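Local structure of nitrophorin Cim l NP (Cimex lectularius, 2IMQ) at residues T181-L186 with D193-F198; T146-D151 with F198-K203; Y224-K227 with E232-L235; A245-K248 with T254-P257; R153-K158 with D211-P216. The protein delivers nitric oxide to the victim during blood feeding by means of a bound heme b, causing vasodilation. All blocks are in the same frame, centred on the assembly; numbering follows the deposited sequence.

From the N terminus, the loop between strands 127-135 and 165-169 supplies the first halves of contacts 2 and 5. Contact 2 closes at residues 198-203, where helix 201-206 begins, and contact 5 closes later at residues 211-216, so the two cross. Within both loops lies contact 1, a short closure between helices 180-188 and 192-196, which shares Phe-198 with contact 2. Contact 3 then closes a hairpin-like turn with a single bridge within the connection to strand 243-248, and its Tyr-233 packs on Lys-184 of contact 1. Last, contact 4 joins the edge strands of the two sheets; Lys-248 reaches back to Ser-157 and Asp-211 of contact 5.

Contact 1: residues T181-L186 with D193-F198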
# COMPACT_ATOMS: atom_id res chain seq x y z
N THR A 181 -6.60 21.21 -15.71
CA THR A 181 -7.95 21.82 -15.89
C THR A 181 -8.98 20.76 -16.18
O THR A 181 -10.04 20.71 -15.52
CB THR A 181 -7.98 22.75 -17.10
OG1 THR A 181 -6.76 23.49 -17.18
CG2 THR A 181 -9.12 23.77 -16.95
N HIS A 182 -8.67 19.85 -17.08
CA HIS A 182 -9.58 18.78 -17.42
C HIS A 182 -9.79 17.85 -16.24
O HIS A 182 -10.89 17.44 -15.94
CB HIS A 182 -9.08 18.07 -18.65
CG HIS A 182 -10.01 17.04 -19.17
ND1 HIS A 182 -11.32 17.32 -19.53
CD2 HIS A 182 -9.83 15.74 -19.43
CE1 HIS A 182 -11.89 16.22 -19.98
NE2 HIS A 182 -11.01 15.23 -19.91
N ALA A 183 -8.69 17.47 -15.59
CA ALA A 183 -8.79 16.60 -14.45
C ALA A 183 -9.67 17.20 -13.35
O ALA A 183 -10.56 16.52 -12.80
CB ALA A 183 -7.38 16.34 -13.88
N LYS A 184 -9.45 18.47 -13.05
CA LYS A 184 -10.25 19.11 -12.01
C LYS A 184 -11.73 19.20 -12.39
O LYS A 184 -12.62 18.99 -11.56
CB LYS A 184 -9.69 20.44 -11.62
CG LYS A 184 -10.47 21.12 -10.47
CD LYS A 184 -10.43 20.31 -9.18
CE LYS A 184 -10.76 21.15 -7.94
NZ LYS A 184 -11.95 21.96 -8.18
N SER A 185 -12.00 19.46 -13.66
CA SER A 185 -13.39 19.45 -14.11
C SER A 185 -14.03 18.09 -13.91
O SER A 185 -15.16 18.03 -13.46
CB SER A 185 -13.47 19.84 -15.57
OG SER A 185 -14.81 19.87 -16.01
N LEU A 186 -13.34 16.99 -14.24
CA LEU A 186 -13.88 15.68 -14.01
C LEU A 186 -14.08 15.37 -12.54
O LEU A 186 -15.08 14.79 -12.16
CB LEU A 186 -13.01 14.63 -14.71
CG LEU A 186 -13.02 14.65 -16.23
CD1 LEU A 186 -11.99 13.75 -16.83
CD2 LEU A 186 -14.37 14.16 -16.80
N ASP A 193 -14.61 7.48 -13.18
CA ASP A 193 -14.22 6.54 -14.21
C ASP A 193 -13.71 7.28 -15.44
O ASP A 193 -12.80 6.82 -16.13
CB ASP A 193 -15.38 5.64 -14.59
CG ASP A 193 -15.79 4.70 -13.54
OD1 ASP A 193 -15.03 4.47 -12.57
OD2 ASP A 193 -16.91 4.12 -13.61
N GLY A 194 -14.24 8.46 -15.70
CA GLY A 194 -13.79 9.27 -16.81
C GLY A 194 -12.38 9.74 -16.59
O GLY A 194 -11.56 9.76 -17.51
N LEU A 195 -12.06 10.15 -15.38
CA LEU A 195 -10.70 10.59 -15.05
C LEU A 195 -9.74 9.39 -15.01
O LEU A 195 -8.58 9.48 -15.46
CB LEU A 195 -10.68 11.40 -13.77
CG LEU A 195 -9.34 12.04 -13.41
CD1 LEU A 195 -8.86 12.90 -14.53
CD2 LEU A 195 -9.43 12.77 -12.16
N MET A 196 -10.23 8.27 -14.51
CA MET A 196 -9.46 7.04 -14.47
C MET A 196 -9.06 6.56 -15.85
O MET A 196 -8.09 5.82 -16.00
CB MET A 196 -10.24 5.94 -13.72
CG MET A 196 -9.38 4.80 -13.18
SD MET A 196 -8.24 5.51 -11.92
CE MET A 196 -9.01 5.41 -10.41
N ALA A 197 -9.76 6.99 -16.89
CA ALA A 197 -9.36 6.68 -18.26
C ALA A 197 -7.95 7.21 -18.59
O ALA A 197 -7.28 6.64 -19.41
CB ALA A 197 -10.36 7.16 -19.25
N PHE A 198 -7.50 8.24 -17.89
CA PHE A 198 -6.18 8.88 -18.10
C PHE A 198 -5.13 8.36 -17.11
O PHE A 198 -3.97 8.73 -17.22
CB PHE A 198 -6.32 10.39 -17.97
CG PHE A 198 -7.26 10.95 -18.96
CD1 PHE A 198 -8.54 11.31 -18.59
CD2 PHE A 198 -6.89 11.11 -20.28
CE1 PHE A 198 -9.42 11.80 -19.52
CE2 PHE A 198 -7.80 11.64 -21.19
CZ PHE A 198 -9.04 11.95 -20.80
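The backbone N of Phe-198 donates to O of Leu-195 at 2.9 Å, the shortest polar bond within the two segments, and this turn sets the aromatic ring and the leucine on the side that meets helix 180-188. The contact across to that helix is apolar and aromatic. Leu-195 makes the largest share of it: a chi1 of -173°, placing CG opposite the backbone N, lets its CD1 reach the helix backbone, 3.7 Å from CA of Ala-183, and also touch the CB of that alanine. Leu-186 answers from the other helix. Its CD1 branch lies 3.8 Å from CA of Leu-195, 4.0 Å from CD1 of the same residue, and 4.0 Å from C of Gly-194, which presents bare backbone to it. The rings of His-182 and Phe-198 cross with planes 84° apart and centroids 5.5 Å apart. Phe-198 CE1 comes to the imidazole edge, close to its plane, at 3.8 Å from His-182 NE2. Leu-195 also touches Val-176 and Ala-183 touches Thr-238, joining the pair to neighbouring loops. Through alanine, leucine and an aromatic pair, two consecutive short helices thus pack together in the connection between strands 165-169 and 243-248 of this DNase I-like fold.

Contact 2: residues T146-D151 with F198-K203; sequences TKYAYD and FDQLKK
Tyr-148 and Gln-200 touch through their side chains while the backbones stay apart, the closest CA pair, Tyr-148 and Leu-201, being separated by 8.8 Å. Both sides are locally shaped by capping and turn bonds. Thr-146 OG1 accepts from the N of Tyr-148 in an ST turn, and on the other side Asp-199 OD2 accepts from N of Leu-201, a capping bond at the start of helix 201-206; that nitrogen meets the carboxylate from above its plane. Between the two elements stands Gln-200. Lys-147 lies perpendicular to it and gives a hydrogen bond from NZ to Gln-200 OE1 at 2.8 Å, with a C=O...N angle of 133°, the donor tilted modestly out of the amide plane. The bend at the end of the lysine chain (chi4 101°) turns NZ onto this oxygen, while its CG lies over one face of the Tyr-148 ring, 3.9 Å above the plane and toward one side of the ring. OE1 also accepts from N of Arg-175, and NE2 bonds to Glu-177, so both ends of this buried amide are engaged; NZ in turn has a second acceptor in O of Asn-173. These bonds tie the 146-151 loop and the helix start to the chain that follows strand 165-169 in the DNase I-like fold. Tyr-148 closes the group: its ring stands 80° from the amide plane, OE1 approaches the ring edge at 3.7 Å from CE2, and the tyrosine OH rests 3.3 Å from Gln-200 CB.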
# COMPACT_ATOMS: atom_id res chain seq x y z
N THR A 146 10.72 2.58 -17.33
CA THR A 146 9.58 3.42 -16.98
C THR A 146 9.79 4.02 -15.62
O THR A 146 10.67 3.65 -14.86
CB THR A 146 8.28 2.67 -16.93
OG1 THR A 146 8.16 1.92 -15.70
CG2 THR A 146 8.11 1.78 -18.13
N LYS A 147 8.90 4.94 -15.25
CA LYS A 147 8.94 5.58 -13.97
C LYS A 147 8.15 4.82 -12.92
O LYS A 147 8.08 5.25 -11.78
CB LYS A 147 8.40 6.99 -14.05
CG LYS A 147 6.88 7.06 -14.23
CD LYS A 147 6.33 8.46 -14.41
CE LYS A 147 4.85 8.38 -14.71
NZ LYS A 147 4.10 8.67 -13.53
N TYR A 148 7.50 3.73 -13.32
CA TYR A 148 6.56 3.07 -12.41
C TYR A 148 7.33 2.20 -11.40
O TYR A 148 8.35 1.61 -11.69
CB TYR A 148 5.56 2.25 -13.20
CG TYR A 148 4.82 3.06 -14.26
CD1 TYR A 148 4.93 2.76 -15.61
CD2 TYR A 148 4.11 4.18 -13.93
CE1 TYR A 148 4.31 3.52 -16.58
CE2 TYR A 148 3.50 4.97 -14.90
CZ TYR A 148 3.57 4.63 -16.20
OH TYR A 148 2.99 5.44 -17.13
N ALA A 149 6.76 2.09 -10.19
CA ALA A 149 7.38 1.40 -9.08
C ALA A 149 7.10 -0.10 -9.14
O ALA A 149 6.50 -0.70 -8.26
CB ALA A 149 6.97 2.01 -7.77
N TYR A 150 7.56 -0.71 -10.22
CA TYR A 150 7.48 -2.13 -10.44
C TYR A 150 8.90 -2.69 -10.65
O TYR A 150 9.73 -2.06 -11.31
CB TYR A 150 6.67 -2.49 -11.67
CG TYR A 150 6.49 -3.97 -11.89
CD1 TYR A 150 5.52 -4.64 -11.22
CD2 TYR A 150 7.31 -4.68 -12.76
CE1 TYR A 150 5.36 -5.99 -11.38
CE2 TYR A 150 7.15 -6.02 -12.94
CZ TYR A 150 6.16 -6.69 -12.27
OH TYR A 150 6.00 -8.06 -12.40
N ASP A 151 9.17 -3.86 -10.08
CA ASP A 151 10.31 -4.65 -10.44
C ASP A 151 9.86 -6.09 -10.30
O ASP A 151 9.13 -6.47 -9.38
CB ASP A 151 11.44 -4.32 -9.45
CG ASP A 151 12.78 -4.93 -9.83
OD1 ASP A 151 12.92 -6.15 -9.71
OD2 ASP A 151 13.72 -4.22 -10.24
N PHE A 198 -7.50 8.24 -17.89
CA PHE A 198 -6.18 8.88 -18.10
C PHE A 198 -5.13 8.36 -17.11
O PHE A 198 -3.97 8.73 -17.22
CB PHE A 198 -6.32 10.39 -17.97
CG PHE A 198 -7.26 10.95 -18.96
CD1 PHE A 198 -8.54 11.31 -18.59
CD2 PHE A 198 -6.89 11.11 -20.28
CE1 PHE A 198 -9.42 11.80 -19.52
CE2 PHE A 198 -7.80 11.64 -21.19
CZ PHE A 198 -9.04 11.95 -20.80
N ASP A 199 -5.53 7.54 -16.15
CA ASP A 199 -4.62 7.00 -15.20
C ASP A 199 -3.65 6.03 -15.89
O ASP A 199 -3.99 5.30 -16.79
CB ASP A 199 -5.41 6.29 -14.07
CG ASP A 199 -4.49 5.61 -13.11
OD1 ASP A 199 -3.96 6.29 -12.18
OD2 ASP A 199 -4.31 4.36 -13.17
N GLN A 200 -2.41 6.05 -15.38
CA GLN A 200 -1.31 5.29 -16.04
C GLN A 200 -1.23 3.81 -15.67
O GLN A 200 -0.44 3.10 -16.25
CB GLN A 200 0.01 5.99 -15.76
CG GLN A 200 0.15 7.33 -16.45
CD GLN A 200 1.27 8.16 -15.98
OE1 GLN A 200 1.64 8.14 -14.80
NE2 GLN A 200 1.76 9.01 -16.87
N LEU A 201 -2.05 3.30 -14.75
CA LEU A 201 -1.90 1.89 -14.39
C LEU A 201 -2.14 1.03 -15.62
O LEU A 201 -1.42 0.06 -15.86
CB LEU A 201 -2.81 1.52 -13.23
CG LEU A 201 -2.67 0.05 -12.78
CD1 LEU A 201 -1.27 -0.22 -12.29
CD2 LEU A 201 -3.69 -0.20 -11.68
N LYS A 202 -3.15 1.33 -16.43
CA LYS A 202 -3.39 0.53 -17.62
C LYS A 202 -2.25 0.58 -18.61
O LYS A 202 -2.01 -0.37 -19.32
CB LYS A 202 -4.68 0.98 -18.30
CG LYS A 202 -4.67 2.37 -18.81
CD LYS A 202 -5.99 2.74 -19.57
CE LYS A 202 -7.13 2.93 -18.63
NZ LYS A 202 -6.91 3.78 -17.38
N LYS A 203 -1.57 1.72 -18.65
CA LYS A 203 -0.35 1.86 -19.51
C LYS A 203 0.78 1.01 -18.99
O LYS A 203 1.43 0.32 -19.78
CB LYS A 203 0.07 3.31 -19.56
CG LYS A 203 -0.98 4.26 -20.14
CD LYS A 203 -0.36 5.70 -20.19
CE LYS A 203 -1.30 6.71 -20.70
NZ LYS A 203 -1.40 6.44 -22.15

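Contact 3: residues Y224-K227 with E232-L235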
# COMPACT_ATOMS: atom_id res chain seq x y z
N TYR A 224 -4.23 13.14 -4.28
CA TYR A 224 -3.13 14.01 -4.43
C TYR A 224 -3.46 14.99 -5.56
O TYR A 224 -4.21 14.64 -6.46
CB TYR A 224 -1.88 13.19 -4.77
CG TYR A 224 -0.66 13.85 -5.21
CD1 TYR A 224 0.29 14.30 -4.31
CD2 TYR A 224 -0.43 14.04 -6.56
CE1 TYR A 224 1.47 14.88 -4.74
CE2 TYR A 224 0.78 14.55 -7.01
CZ TYR A 224 1.71 15.02 -6.09
OH TYR A 224 2.89 15.61 -6.48
N LYS A 225 -2.95 16.20 -5.55
CA LYS A 225 -2.16 16.82 -4.51
C LYS A 225 -3.00 17.85 -3.81
O LYS A 225 -3.56 18.72 -4.48
CB LYS A 225 -0.96 17.49 -5.17
CG LYS A 225 0.02 18.24 -4.25
CD LYS A 225 1.07 18.89 -5.12
CE LYS A 225 2.10 19.66 -4.37
NZ LYS A 225 3.07 20.36 -5.32
N PHE A 226 -3.06 17.77 -2.49
CA PHE A 226 -3.86 18.66 -1.67
C PHE A 226 -2.98 19.72 -1.03
O PHE A 226 -1.79 19.52 -0.74
CB PHE A 226 -4.58 17.89 -0.59
CG PHE A 226 -5.71 17.07 -1.10
CD1 PHE A 226 -5.53 15.72 -1.40
CD2 PHE A 226 -6.93 17.67 -1.39
CE1 PHE A 226 -6.58 14.99 -1.89
CE2 PHE A 226 -7.99 16.95 -1.87
CZ PHE A 226 -7.80 15.61 -2.15
N LYS A 227 -3.60 20.85 -0.76
CA LYS A 227 -2.95 21.82 0.12
C LYS A 227 -3.12 21.26 1.53
O LYS A 227 -4.22 20.90 1.89
CB LYS A 227 -3.60 23.20 -0.05
CG LYS A 227 -3.56 23.73 -1.45
CD LYS A 227 -4.29 25.05 -1.58
CE LYS A 227 -4.05 25.63 -2.95
NZ LYS A 227 -2.60 25.94 -3.12
N GLU A 232 -8.66 21.10 -0.60
CA GLU A 232 -8.49 21.85 -1.84
C GLU A 232 -7.29 21.30 -2.59
O GLU A 232 -6.17 21.19 -2.06
CB GLU A 232 -8.33 23.34 -1.56
CG GLU A 232 -9.57 23.98 -0.93
CD GLU A 232 -9.33 25.37 -0.45
OE1 GLU A 232 -8.44 26.07 -1.01
OE2 GLU A 232 -10.04 25.76 0.51
N TYR A 233 -7.51 20.98 -3.84
CA TYR A 233 -6.37 20.55 -4.67
C TYR A 233 -5.42 21.69 -4.90
O TYR A 233 -5.83 22.81 -5.22
CB TYR A 233 -6.78 19.94 -5.99
CG TYR A 233 -7.45 18.61 -5.82
CD1 TYR A 233 -8.81 18.51 -5.81
CD2 TYR A 233 -6.70 17.45 -5.68
CE1 TYR A 233 -9.43 17.32 -5.63
CE2 TYR A 233 -7.30 16.27 -5.50
CZ TYR A 233 -8.66 16.18 -5.47
OH TYR A 233 -9.35 15.01 -5.29
N ASP A 234 -4.16 21.39 -4.71
CA ASP A 234 -3.08 22.16 -5.24
C ASP A 234 -2.88 21.77 -6.70
O ASP A 234 -2.33 20.69 -7.02
CB ASP A 234 -1.84 21.90 -4.41
CG ASP A 234 -0.64 22.63 -4.92
OD1 ASP A 234 -0.70 23.20 -6.01
OD2 ASP A 234 0.46 22.65 -4.31
N LEU A 235 -3.31 22.65 -7.61
CA LEU A 235 -3.36 22.33 -9.01
C LEU A 235 -2.07 22.58 -9.77
O LEU A 235 -2.05 22.45 -10.98
CB LEU A 235 -4.56 22.97 -9.68
CG LEU A 235 -5.89 22.50 -9.06
CD1 LEU A 235 -7.00 23.45 -9.41
CD2 LEU A 235 -6.19 21.04 -9.42
O HOH W 1 -3.62 18.24 -7.56
O HOH W 2 0.26 20.96 -1.48
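Lys-225 runs alongside Asp-234, side by side from CB outward, and its path can be followed atom by atom. A cis peptide bond precedes it, and its CB lies over the centre of the Tyr-224 ring, 3.4 Å above the plane. With CG anti to the backbone N (chi1 179°) and the rest extended, CG passes Asp-234 CB at 4.1 Å, CD passes Asp-234 OD2 at 3.9 Å, CE comes within 3.4 Å of the same OD2, and NZ ends 3.6 Å from that oxygen in a long salt bridge. NZ also bonds to OG of Ser-236, which is itself a partner of Asp-234 OD1. The two backbones form a single antiparallel bridge: Phe-226 and Tyr-233 are its non-hydrogen-bonded pair, flanked by Asp-234 N to Lys-225 O at 2.7 Å and by the nearly straight Lys-227 N to Glu-232 O at 2.9 Å (172°). Beside the bridge, the Phe-226 and Tyr-233 rings make an offset stack, planes 28° apart and centroids 4.4 Å apart. Tyr-233 OH is held by the O of Pro-222, while Arg-272 makes a cation-pi contact with Phe-226. The ion pair and the ring stack are thus added to two backbone bonds that bracket the bridge of this hairpin-like turn; since the ion pair is long and lies at the surface, the other two probably contribute more to its shape.

Contact 4: residues A245-K248 with T254-P257; sequences ALYK and TIQP
The short segments of strands 243-248 and 255-262 run antiparallel, at 154° between their N-to-C directions, but their axes stay 8.2 Å apart at closest approach. The nearest CA atoms, those of Lys-248 and Ile-255, are 7.4 Å apart. This is too wide for neighbouring strands of one sheet, and each strand finds its backbone partners elsewhere: Lys-248 pairs with Leu-166, Gln-256 with Arg-279. Side chains fill the separation. Tyr-247 takes the less roomy first torsion, with CG between its backbone N and carbonyl carbon (chi1 65°), which leads the ring across toward the other strand. There Ile-255 comes from the facing strand, antiparallel to the tyrosine side chain, its CG2 branch 3.5 Å from Tyr-247 CD1. The other branch of the isoleucine goes a different way: CD1 packs tightly against the main chain, 3.2 Å from the O of Lys-248. Farther along the ring, Pro-257 lies crosswise to the tyrosine, with CG 3.6 Å from Tyr-247 CE2. At the tip of the tyrosine, water 3 lies 3.2 Å from Tyr-247 OH and donates to Ile-255 O at 2.6 Å, a polar link beside the apolar packing. Phe-165 and Phe-167 of strand 165-169 lie against Ile-255, with Phe-278 and Val-280 of strand 274-281 also touching it. Strands 243-248 and 255-262 are the edges of two different sheets, and the chain steps from one to the other here, as in the beta-sandwich of the DNase I-like fold.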
# COMPACT_ATOMS: atom_id res chain seq x y z
N ALA A 245 -3.84 0.10 -3.90
CA ALA A 245 -3.79 -1.31 -3.45
C ALA A 245 -4.13 -2.21 -4.60
O ALA A 245 -5.19 -2.05 -5.22
CB ALA A 245 -4.78 -1.54 -2.30
N LEU A 246 -3.24 -3.14 -4.88
CA LEU A 246 -3.44 -4.12 -5.93
C LEU A 246 -3.41 -5.49 -5.27
O LEU A 246 -2.74 -5.73 -4.26
CB LEU A 246 -2.30 -4.09 -6.95
CG LEU A 246 -2.05 -2.77 -7.60
CD1 LEU A 246 -0.88 -2.92 -8.57
CD2 LEU A 246 -3.29 -2.20 -8.27
N TYR A 247 -4.16 -6.42 -5.85
CA TYR A 247 -4.21 -7.79 -5.35
C TYR A 247 -4.18 -8.81 -6.45
O TYR A 247 -4.55 -8.52 -7.57
CB TYR A 247 -5.48 -8.01 -4.52
CG TYR A 247 -6.79 -7.93 -5.23
CD1 TYR A 247 -7.44 -9.09 -5.73
CD2 TYR A 247 -7.42 -6.74 -5.45
CE1 TYR A 247 -8.67 -9.02 -6.39
CE2 TYR A 247 -8.66 -6.68 -6.08
CZ TYR A 247 -9.28 -7.80 -6.56
OH TYR A 247 -10.52 -7.65 -7.20
N LYS A 248 -3.74 -10.00 -6.08
CA LYS A 248 -3.66 -11.11 -7.02
C LYS A 248 -3.55 -12.37 -6.20
O LYS A 248 -3.04 -12.36 -5.09
CB LYS A 248 -2.37 -10.99 -7.88
CG LYS A 248 -2.25 -11.83 -9.12
CD LYS A 248 -0.98 -11.41 -9.88
CE LYS A 248 -0.83 -12.29 -11.09
NZ LYS A 248 0.29 -11.94 -11.91
N THR A 254 -9.84 -16.99 -4.35
CA THR A 254 -10.68 -15.83 -4.43
C THR A 254 -10.22 -14.76 -3.44
O THR A 254 -10.05 -15.06 -2.26
CB THR A 254 -12.14 -16.22 -4.14
OG1 THR A 254 -12.55 -17.18 -5.10
CG2 THR A 254 -13.09 -15.01 -4.30
N ILE A 255 -10.04 -13.52 -3.93
CA ILE A 255 -9.77 -12.34 -3.10
C ILE A 255 -10.86 -11.36 -3.46
O ILE A 255 -10.97 -10.95 -4.61
CB ILE A 255 -8.36 -11.74 -3.38
CG1 ILE A 255 -7.27 -12.75 -3.06
CG2 ILE A 255 -8.17 -10.45 -2.60
CD1 ILE A 255 -5.86 -12.39 -3.56
N GLN A 256 -11.68 -11.03 -2.49
CA GLN A 256 -12.79 -10.15 -2.67
C GLN A 256 -12.58 -8.84 -1.93
O GLN A 256 -12.62 -8.80 -0.70
CB GLN A 256 -14.07 -10.82 -2.14
CG GLN A 256 -15.27 -9.91 -2.32
CD GLN A 256 -15.46 -9.48 -3.76
OE1 GLN A 256 -15.49 -8.26 -4.06
NE2 GLN A 256 -15.55 -10.44 -4.67
N PRO A 257 -12.37 -7.73 -2.66
CA PRO A 257 -12.38 -6.46 -1.98
C PRO A 257 -13.76 -6.17 -1.37
O PRO A 257 -14.79 -6.36 -2.01
CB PRO A 257 -12.07 -5.43 -3.08
CG PRO A 257 -11.72 -6.21 -4.23
CD PRO A 257 -12.11 -7.59 -4.10
O HOH W 3 -12.01 -10.47 -6.95

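Contact 5: residues R153-K158 with D211-P216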
# COMPACT_ATOMS: atom_id res chain seq x y z
N ARG A 153 11.37 -8.63 -9.30
CA ARG A 153 11.82 -9.23 -8.05
C ARG A 153 10.88 -9.03 -6.89
O ARG A 153 10.95 -9.71 -5.89
CB ARG A 153 13.18 -8.67 -7.66
CG ARG A 153 14.33 -9.07 -8.63
CD ARG A 153 15.58 -8.34 -8.29
NE ARG A 153 15.55 -6.95 -8.76
CZ ARG A 153 16.51 -6.06 -8.57
NH1 ARG A 153 17.63 -6.41 -7.95
NH2 ARG A 153 16.39 -4.82 -9.02
N LEU A 154 9.98 -8.06 -7.03
CA LEU A 154 8.98 -7.71 -5.99
C LEU A 154 7.65 -8.41 -6.22
O LEU A 154 6.73 -8.32 -5.39
CB LEU A 154 8.79 -6.19 -5.93
CG LEU A 154 10.01 -5.37 -5.60
CD1 LEU A 154 9.74 -3.89 -5.86
CD2 LEU A 154 10.44 -5.55 -4.17
N ASP A 155 7.56 -9.17 -7.32
CA ASP A 155 6.30 -9.73 -7.80
C ASP A 155 6.33 -11.24 -7.58
O ASP A 155 6.84 -12.02 -8.43
CB ASP A 155 6.11 -9.44 -9.29
CG ASP A 155 4.77 -9.82 -9.78
OD1 ASP A 155 4.09 -10.69 -9.15
OD2 ASP A 155 4.33 -9.33 -10.84
N TYR A 156 5.74 -11.67 -6.46
CA TYR A 156 5.75 -13.07 -6.05
C TYR A 156 4.68 -13.89 -6.75
O TYR A 156 4.45 -15.06 -6.40
CB TYR A 156 5.69 -13.17 -4.52
CG TYR A 156 7.01 -13.03 -3.83
CD1 TYR A 156 8.00 -12.17 -4.24
CD2 TYR A 156 7.25 -13.76 -2.69
CE1 TYR A 156 9.22 -12.10 -3.59
CE2 TYR A 156 8.45 -13.69 -2.03
CZ TYR A 156 9.42 -12.88 -2.48
OH TYR A 156 10.63 -12.77 -1.85
N SER A 157 4.02 -13.31 -7.74
CA SER A 157 3.15 -14.06 -8.64
C SER A 157 3.98 -14.61 -9.81
O SER A 157 3.49 -15.50 -10.52
CB SER A 157 1.99 -13.23 -9.18
OG SER A 157 2.37 -12.35 -10.20
N LYS A 158 5.19 -14.07 -10.02
CA LYS A 158 6.09 -14.44 -11.13
C LYS A 158 7.23 -15.17 -10.50
O LYS A 158 8.39 -14.81 -10.69
CB LYS A 158 6.63 -13.20 -11.82
CG LYS A 158 5.69 -12.54 -12.68
CD LYS A 158 6.36 -11.40 -13.39
CE LYS A 158 5.39 -10.80 -14.34
NZ LYS A 158 4.88 -11.84 -15.34
N ASP A 211 1.35 -7.18 -14.27
CA ASP A 211 0.64 -8.14 -15.10
C ASP A 211 -0.32 -8.93 -14.24
O ASP A 211 0.14 -9.61 -13.35
CB ASP A 211 1.61 -9.12 -15.81
CG ASP A 211 0.96 -9.84 -16.95
OD1 ASP A 211 1.64 -10.18 -17.92
OD2 ASP A 211 -0.27 -10.08 -16.98
N GLY A 212 -1.65 -8.88 -14.50
CA GLY A 212 -2.58 -9.73 -13.77
C GLY A 212 -2.99 -9.27 -12.39
O GLY A 212 -3.73 -9.98 -11.72
N TRP A 213 -2.50 -8.12 -11.98
CA TRP A 213 -2.84 -7.54 -10.70
C TRP A 213 -4.10 -6.73 -10.87
O TRP A 213 -4.31 -6.07 -11.90
CB TRP A 213 -1.72 -6.70 -10.18
CG TRP A 213 -0.48 -7.42 -9.73
CD1 TRP A 213 0.53 -7.87 -10.51
CD2 TRP A 213 -0.14 -7.75 -8.39
NE1 TRP A 213 1.48 -8.51 -9.75
CE2 TRP A 213 1.09 -8.43 -8.43
CE3 TRP A 213 -0.74 -7.52 -7.15
CZ2 TRP A 213 1.74 -8.84 -7.28
CZ3 TRP A 213 -0.14 -7.96 -6.02
CH2 TRP A 213 1.12 -8.60 -6.06
N THR A 214 -4.95 -6.75 -9.86
CA THR A 214 -6.22 -6.07 -9.95
C THR A 214 -6.26 -5.00 -8.93
O THR A 214 -5.88 -5.21 -7.80
CB THR A 214 -7.34 -7.08 -9.72
OG1 THR A 214 -7.21 -8.18 -10.65
CG2 THR A 214 -8.70 -6.47 -9.91
N GLU A 215 -6.85 -3.87 -9.29
CA GLU A 215 -7.16 -2.84 -8.32
C GLU A 215 -8.68 -2.89 -8.03
O GLU A 215 -9.48 -3.03 -8.94
CB GLU A 215 -6.82 -1.47 -8.88
CG GLU A 215 -6.94 -0.37 -7.85
CD GLU A 215 -6.49 0.99 -8.31
OE1 GLU A 215 -6.36 1.21 -9.55
OE2 GLU A 215 -6.20 1.85 -7.42
N PRO A 216 -9.08 -2.80 -6.78
CA PRO A 216 -10.52 -2.67 -6.53
C PRO A 216 -11.08 -1.44 -7.24
O PRO A 216 -10.34 -0.50 -7.57
CB PRO A 216 -10.59 -2.46 -5.03
CG PRO A 216 -9.37 -3.06 -4.51
CD PRO A 216 -8.28 -2.66 -5.56
O HOH W 4 2.74 -10.58 -12.68
O HOH W 5 4.21 -10.70 -17.48
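Asp-155, whose carboxylate meets the indole of Trp-213, heads an Asx turn combined with a type I beta turn running from Asp-155 to Lys-158. Its OD1 takes two bonds from Ser-157, OG at 2.6 Å on the syn side and N at 3.0 Å on the anti side, both from the same face of the carboxylate plane, which restricts its rotation. The other oxygen serves the contact. A chi1 of -172° swings the carboxylate toward the indole, and OD2, close to the indole plane, accepts from Trp-213 NE1 at 3.2 Å, fairly straight at 163°, although NE1 stands 50° out of the carboxylate plane. OD2 also receives Tyr-150 OH and water 4 (2.7 Å), which extends to Asp-211 O at 2.9 Å. Lys-158 NZ and Asp-211 OD1 are 4.5 Å apart, beyond a salt bridge, and water 5 joins them. Lys-248 NZ bonds to both Ser-157 OG and Asp-211 O, binding the turn to strand 243-248. The indole packs edge-to-face with Trp-168 of strand 165-169 and touches Leu-246, so the contact sits beside the edge of the five-strand sheet, with Lys-205 of helix 201-206 bonded to Trp-213 O.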